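Local coordinates for protein flavoredoxin (Desulfovibrio vulgaris str. 'Miyazaki F', PDB 2D5M) that binds flavin mononucleotide and probably carries electrons as a flavoprotein of the flavin reductase-like family, at residues A[110-123]-A[134-147]. Numbering follows the deposited sequence.
Sequences YVGEFPMAIELKLI and FIGEIMDVKVDESC
Lys142 reaches across to Glu119 on one face of a twisted antiparallel hairpin, its NZ lying 2.8 Å from Glu119 OE2 and meeting that oxygen from above the carboxylate plane. Bends at chi3 (-124°) and chi4 (-58°) curl the lysine so that NZ also bonds Asp140 OD2, through the anti lone pair, at 2.7 Å on its own strand. The ammonium thus bridges two carboxylates and would probably ease their mutual repulsion; Glu104 adds a third salt bridge. Glu119 is held further by the backbone N of His105, and Asp140 by Ser4 of the second subunit. The Tyr110 side chain crosses that of Lys142 at about a right angle, Tyr110 OH 3.7 Å from Lys142 CE. Beside this network the strands form a classic beta bulge: Met139 and Asp140 both face Glu119, whose O accepts Met139 N while its N donates to Asp140 O. Met139 brings SD to 4.0 Å from Lys121 CB. Farther along, Lys121 and Glu137 run side by side into a weak salt bridge, NZ to OE1 3.3 Å.

The other face is apolar. Met116 passes Val143 at CG and ends with CE 3.8 Å from Val141 CG1; Ile118 and Ile138 meet through their CG2 methyls. Leu120 settles against the backbone of Gly136, its CD2 3.5 Å from Gly136 O, and Leu122, with CG anti to the backbone N (chi1 -174°), sends CD1 to within 3.7 Å of Phe134 CD2.

In the FMN-binding fold, strand 116-126 is flanked by strand 65-70 and strand 133-144 by strand 44-48, whose Ile46 touches Ile118 and Leu120; Lys142 to Asp144 pair with a strand of the second subunit, continuing the sheet across the dimer.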
# COMPACT_ATOMS: atom_id res chain seq x y z
N TYR A 110 4.14 -20.39 -1.77
CA TYR A 110 4.71 -19.10 -2.16
C TYR A 110 5.63 -19.32 -3.36
O TYR A 110 5.92 -20.45 -3.76
CB TYR A 110 5.39 -18.39 -1.03
CG TYR A 110 6.59 -19.06 -0.41
CD1 TYR A 110 7.85 -18.87 -0.89
CD2 TYR A 110 6.46 -19.90 0.68
CE1 TYR A 110 8.97 -19.48 -0.31
CE2 TYR A 110 7.56 -20.48 1.27
CZ TYR A 110 8.80 -20.29 0.76
OH TYR A 110 9.91 -20.87 1.36
N VAL A 111 6.11 -18.21 -3.94
CA VAL A 111 6.93 -18.28 -5.14
C VAL A 111 8.40 -18.38 -4.73
O VAL A 111 8.96 -17.40 -4.21
CB VAL A 111 6.72 -17.09 -6.07
CG1 VAL A 111 7.53 -17.31 -7.33
CG2 VAL A 111 5.24 -16.90 -6.40
N GLY A 112 9.03 -19.49 -4.96
CA GLY A 112 10.38 -19.70 -4.45
C GLY A 112 11.41 -18.75 -5.01
O GLY A 112 12.37 -18.39 -4.33
N GLU A 113 11.24 -18.33 -6.26
CA GLU A 113 12.21 -17.50 -6.92
C GLU A 113 12.20 -16.07 -6.41
O GLU A 113 13.16 -15.33 -6.69
CB GLU A 113 11.94 -17.48 -8.44
CG GLU A 113 12.23 -18.76 -9.18
CD GLU A 113 11.30 -19.89 -8.96
OE1 GLU A 113 10.17 -19.70 -8.47
OE2 GLU A 113 11.68 -21.02 -9.34
N PHE A 114 11.11 -15.64 -5.76
CA PHE A 114 11.01 -14.25 -5.34
C PHE A 114 11.81 -14.03 -4.06
O PHE A 114 12.03 -14.94 -3.29
CB PHE A 114 9.57 -13.85 -5.14
CG PHE A 114 8.74 -13.73 -6.42
CD1 PHE A 114 9.19 -14.10 -7.68
CD2 PHE A 114 7.46 -13.20 -6.32
CE1 PHE A 114 8.36 -14.03 -8.79
CE2 PHE A 114 6.65 -13.13 -7.43
CZ PHE A 114 7.08 -13.54 -8.65
N PRO A 115 12.24 -12.79 -3.84
CA PRO A 115 13.14 -12.53 -2.73
C PRO A 115 12.49 -12.55 -1.37
O PRO A 115 13.17 -12.68 -0.32
CB PRO A 115 13.66 -11.13 -3.06
CG PRO A 115 12.56 -10.47 -3.87
CD PRO A 115 12.12 -11.62 -4.72
N MET A 116 11.20 -12.38 -1.32
CA MET A 116 10.47 -12.21 -0.06
C MET A 116 9.09 -12.87 -0.18
O MET A 116 8.39 -12.70 -1.17
CB MET A 116 10.31 -10.74 0.25
CG MET A 116 9.57 -10.38 1.49
SD MET A 116 9.93 -8.61 1.75
CE MET A 116 9.02 -8.41 3.22
N ALA A 117 8.70 -13.58 0.87
CA ALA A 117 7.43 -14.27 0.92
C ALA A 117 6.87 -14.14 2.36
O ALA A 117 7.60 -14.18 3.32
CB ALA A 117 7.56 -15.71 0.51
N ILE A 118 5.56 -13.99 2.42
CA ILE A 118 4.83 -13.82 3.67
C ILE A 118 3.78 -14.91 3.74
O ILE A 118 3.05 -15.13 2.76
CB ILE A 118 4.17 -12.41 3.70
CG1 ILE A 118 5.15 -11.31 3.40
CG2 ILE A 118 3.46 -12.24 5.04
CD1 ILE A 118 4.51 -9.94 3.23
N GLU A 119 3.70 -15.62 4.86
CA GLU A 119 2.71 -16.65 5.09
C GLU A 119 1.58 -16.11 5.95
O GLU A 119 1.86 -15.58 7.05
CB GLU A 119 3.37 -17.86 5.80
CG GLU A 119 4.47 -18.50 4.99
CD GLU A 119 4.80 -19.91 5.44
OE1 GLU A 119 3.85 -20.60 5.92
OE2 GLU A 119 5.97 -20.32 5.23
N LEU A 120 0.35 -16.24 5.48
CA LEU A 120 -0.80 -15.66 6.18
C LEU A 120 -1.90 -16.69 6.44
O LEU A 120 -2.24 -17.54 5.63
CB LEU A 120 -1.39 -14.47 5.42
CG LEU A 120 -0.38 -13.36 5.13
CD1 LEU A 120 0.16 -13.44 3.69
CD2 LEU A 120 -0.96 -11.96 5.39
N LYS A 121 -2.49 -16.54 7.64
CA LYS A 121 -3.68 -17.27 8.07
C LYS A 121 -4.87 -16.36 7.95
O LYS A 121 -4.86 -15.23 8.48
CB LYS A 121 -3.53 -17.72 9.52
CG LYS A 121 -4.72 -18.36 10.19
CD LYS A 121 -4.51 -18.70 11.66
CE LYS A 121 -4.31 -17.47 12.54
NZ LYS A 121 -4.50 -17.60 13.99
N LEU A 122 -5.96 -16.76 7.29
CA LEU A 122 -7.14 -15.93 7.19
C LEU A 122 -7.77 -15.74 8.58
O LEU A 122 -8.10 -16.74 9.24
CB LEU A 122 -8.16 -16.59 6.27
CG LEU A 122 -9.39 -15.74 5.97
CD1 LEU A 122 -9.03 -14.47 5.25
CD2 LEU A 122 -10.44 -16.57 5.20
N ILE A 123 -7.98 -14.50 8.99
CA ILE A 123 -8.59 -14.19 10.28
C ILE A 123 -9.89 -13.39 10.13
O ILE A 123 -10.71 -13.46 11.06
CB ILE A 123 -7.61 -13.53 11.26
CG1 ILE A 123 -6.98 -12.25 10.72
CG2 ILE A 123 -6.56 -14.55 11.70
CD1 ILE A 123 -6.34 -11.41 11.81
N PHE A 134 -10.14 -9.68 2.43
CA PHE A 134 -9.62 -10.75 3.27
C PHE A 134 -8.52 -10.18 4.17
O PHE A 134 -7.66 -9.45 3.67
CB PHE A 134 -9.01 -11.89 2.44
CG PHE A 134 -9.98 -12.69 1.63
CD1 PHE A 134 -9.88 -12.71 0.26
CD2 PHE A 134 -10.96 -13.48 2.20
CE1 PHE A 134 -10.72 -13.49 -0.48
CE2 PHE A 134 -11.80 -14.24 1.40
CZ PHE A 134 -11.72 -14.24 0.06
N ILE A 135 -8.57 -10.49 5.44
CA ILE A 135 -7.55 -10.06 6.40
C ILE A 135 -6.77 -11.28 6.79
O ILE A 135 -7.33 -12.27 7.35
CB ILE A 135 -8.17 -9.42 7.63
CG1 ILE A 135 -9.21 -8.35 7.29
CG2 ILE A 135 -7.07 -8.89 8.53
CD1 ILE A 135 -8.66 -7.24 6.47
N GLY A 136 -5.48 -11.28 6.48
CA GLY A 136 -4.59 -12.35 6.87
C GLY A 136 -3.68 -11.94 8.00
O GLY A 136 -3.11 -10.86 7.98
N GLU A 137 -3.55 -12.83 8.97
CA GLU A 137 -2.56 -12.68 10.03
C GLU A 137 -1.22 -13.17 9.48
O GLU A 137 -1.12 -14.29 8.98
CB GLU A 137 -2.92 -13.48 11.26
CG GLU A 137 -1.90 -13.39 12.36
CD GLU A 137 -2.27 -14.05 13.67
OE1 GLU A 137 -3.46 -14.43 13.84
OE2 GLU A 137 -1.36 -14.19 14.54
N ILE A 138 -0.19 -12.37 9.60
CA ILE A 138 1.15 -12.72 9.20
C ILE A 138 1.74 -13.69 10.21
O ILE A 138 1.92 -13.37 11.38
CB ILE A 138 2.06 -11.46 9.11
CG1 ILE A 138 1.53 -10.48 8.07
CG2 ILE A 138 3.49 -11.84 8.85
CD1 ILE A 138 2.21 -9.10 8.07
N MET A 139 2.03 -14.91 9.72
CA MET A 139 2.60 -15.97 10.53
C MET A 139 4.10 -16.02 10.40
O MET A 139 4.80 -16.49 11.33
CB MET A 139 1.95 -17.33 10.19
CG MET A 139 0.45 -17.32 10.21
SD MET A 139 -0.33 -16.62 11.68
CE MET A 139 0.14 -17.84 12.88
N ASP A 140 4.65 -15.60 9.25
CA ASP A 140 6.08 -15.60 9.01
C ASP A 140 6.36 -14.74 7.82
O ASP A 140 5.58 -14.67 6.87
CB ASP A 140 6.61 -17.02 8.72
CG ASP A 140 8.11 -17.16 8.83
OD1 ASP A 140 8.74 -16.39 9.59
OD2 ASP A 140 8.69 -18.05 8.18
N VAL A 141 7.49 -14.07 7.84
CA VAL A 141 8.06 -13.35 6.70
C VAL A 141 9.44 -13.98 6.41
O VAL A 141 10.29 -14.05 7.30
CB VAL A 141 8.20 -11.86 7.03
CG1 VAL A 141 8.87 -11.16 5.84
CG2 VAL A 141 6.87 -11.24 7.43
N LYS A 142 9.62 -14.45 5.20
CA LYS A 142 10.82 -15.12 4.75
C LYS A 142 11.52 -14.27 3.71
O LYS A 142 10.88 -13.82 2.76
CB LYS A 142 10.52 -16.51 4.15
CG LYS A 142 10.18 -17.57 5.21
CD LYS A 142 10.20 -18.94 4.54
CE LYS A 142 8.90 -19.67 4.72
NZ LYS A 142 8.54 -19.86 6.16
N VAL A 143 12.81 -14.10 3.87
CA VAL A 143 13.59 -13.24 2.94
C VAL A 143 14.85 -13.97 2.57
O VAL A 143 15.53 -14.56 3.40
CB VAL A 143 13.87 -11.90 3.60
CG1 VAL A 143 14.71 -11.03 2.65
CG2 VAL A 143 12.58 -11.16 3.96
N ASP A 144 15.24 -13.91 1.32
CA ASP A 144 16.52 -14.44 0.85
C ASP A 144 17.66 -13.88 1.72
O ASP A 144 17.75 -12.67 1.98
CB ASP A 144 16.73 -14.06 -0.61
CG ASP A 144 15.99 -14.83 -1.67
OD1 ASP A 144 15.40 -15.85 -1.28
OD2 ASP A 144 15.98 -14.44 -2.85
N GLU A 145 18.55 -14.77 2.13
CA GLU A 145 19.67 -14.33 2.96
C GLU A 145 20.49 -13.23 2.28
O GLU A 145 21.02 -12.36 2.97
CB GLU A 145 20.62 -15.48 3.23
CG GLU A 145 19.98 -16.73 3.83
CD GLU A 145 20.97 -17.89 3.86
OE1 GLU A 145 20.82 -18.64 4.85
OE2 GLU A 145 21.83 -18.08 2.98
N SER A 146 20.62 -13.27 0.96
CA SER A 146 21.41 -12.32 0.22
C SER A 146 20.85 -10.91 0.32
O SER A 146 21.57 -10.00 0.01
CB SER A 146 21.45 -12.76 -1.25
OG SER A 146 20.15 -12.74 -1.85
N CYS A 147 19.58 -10.83 0.74
CA CYS A 147 18.85 -9.56 0.81
C CYS A 147 18.79 -8.97 2.22
O CYS A 147 18.17 -7.92 2.37
CB CYS A 147 17.46 -9.76 0.23
SG CYS A 147 17.38 -10.08 -1.51
O HOH W 1 15.00 -16.52 -4.33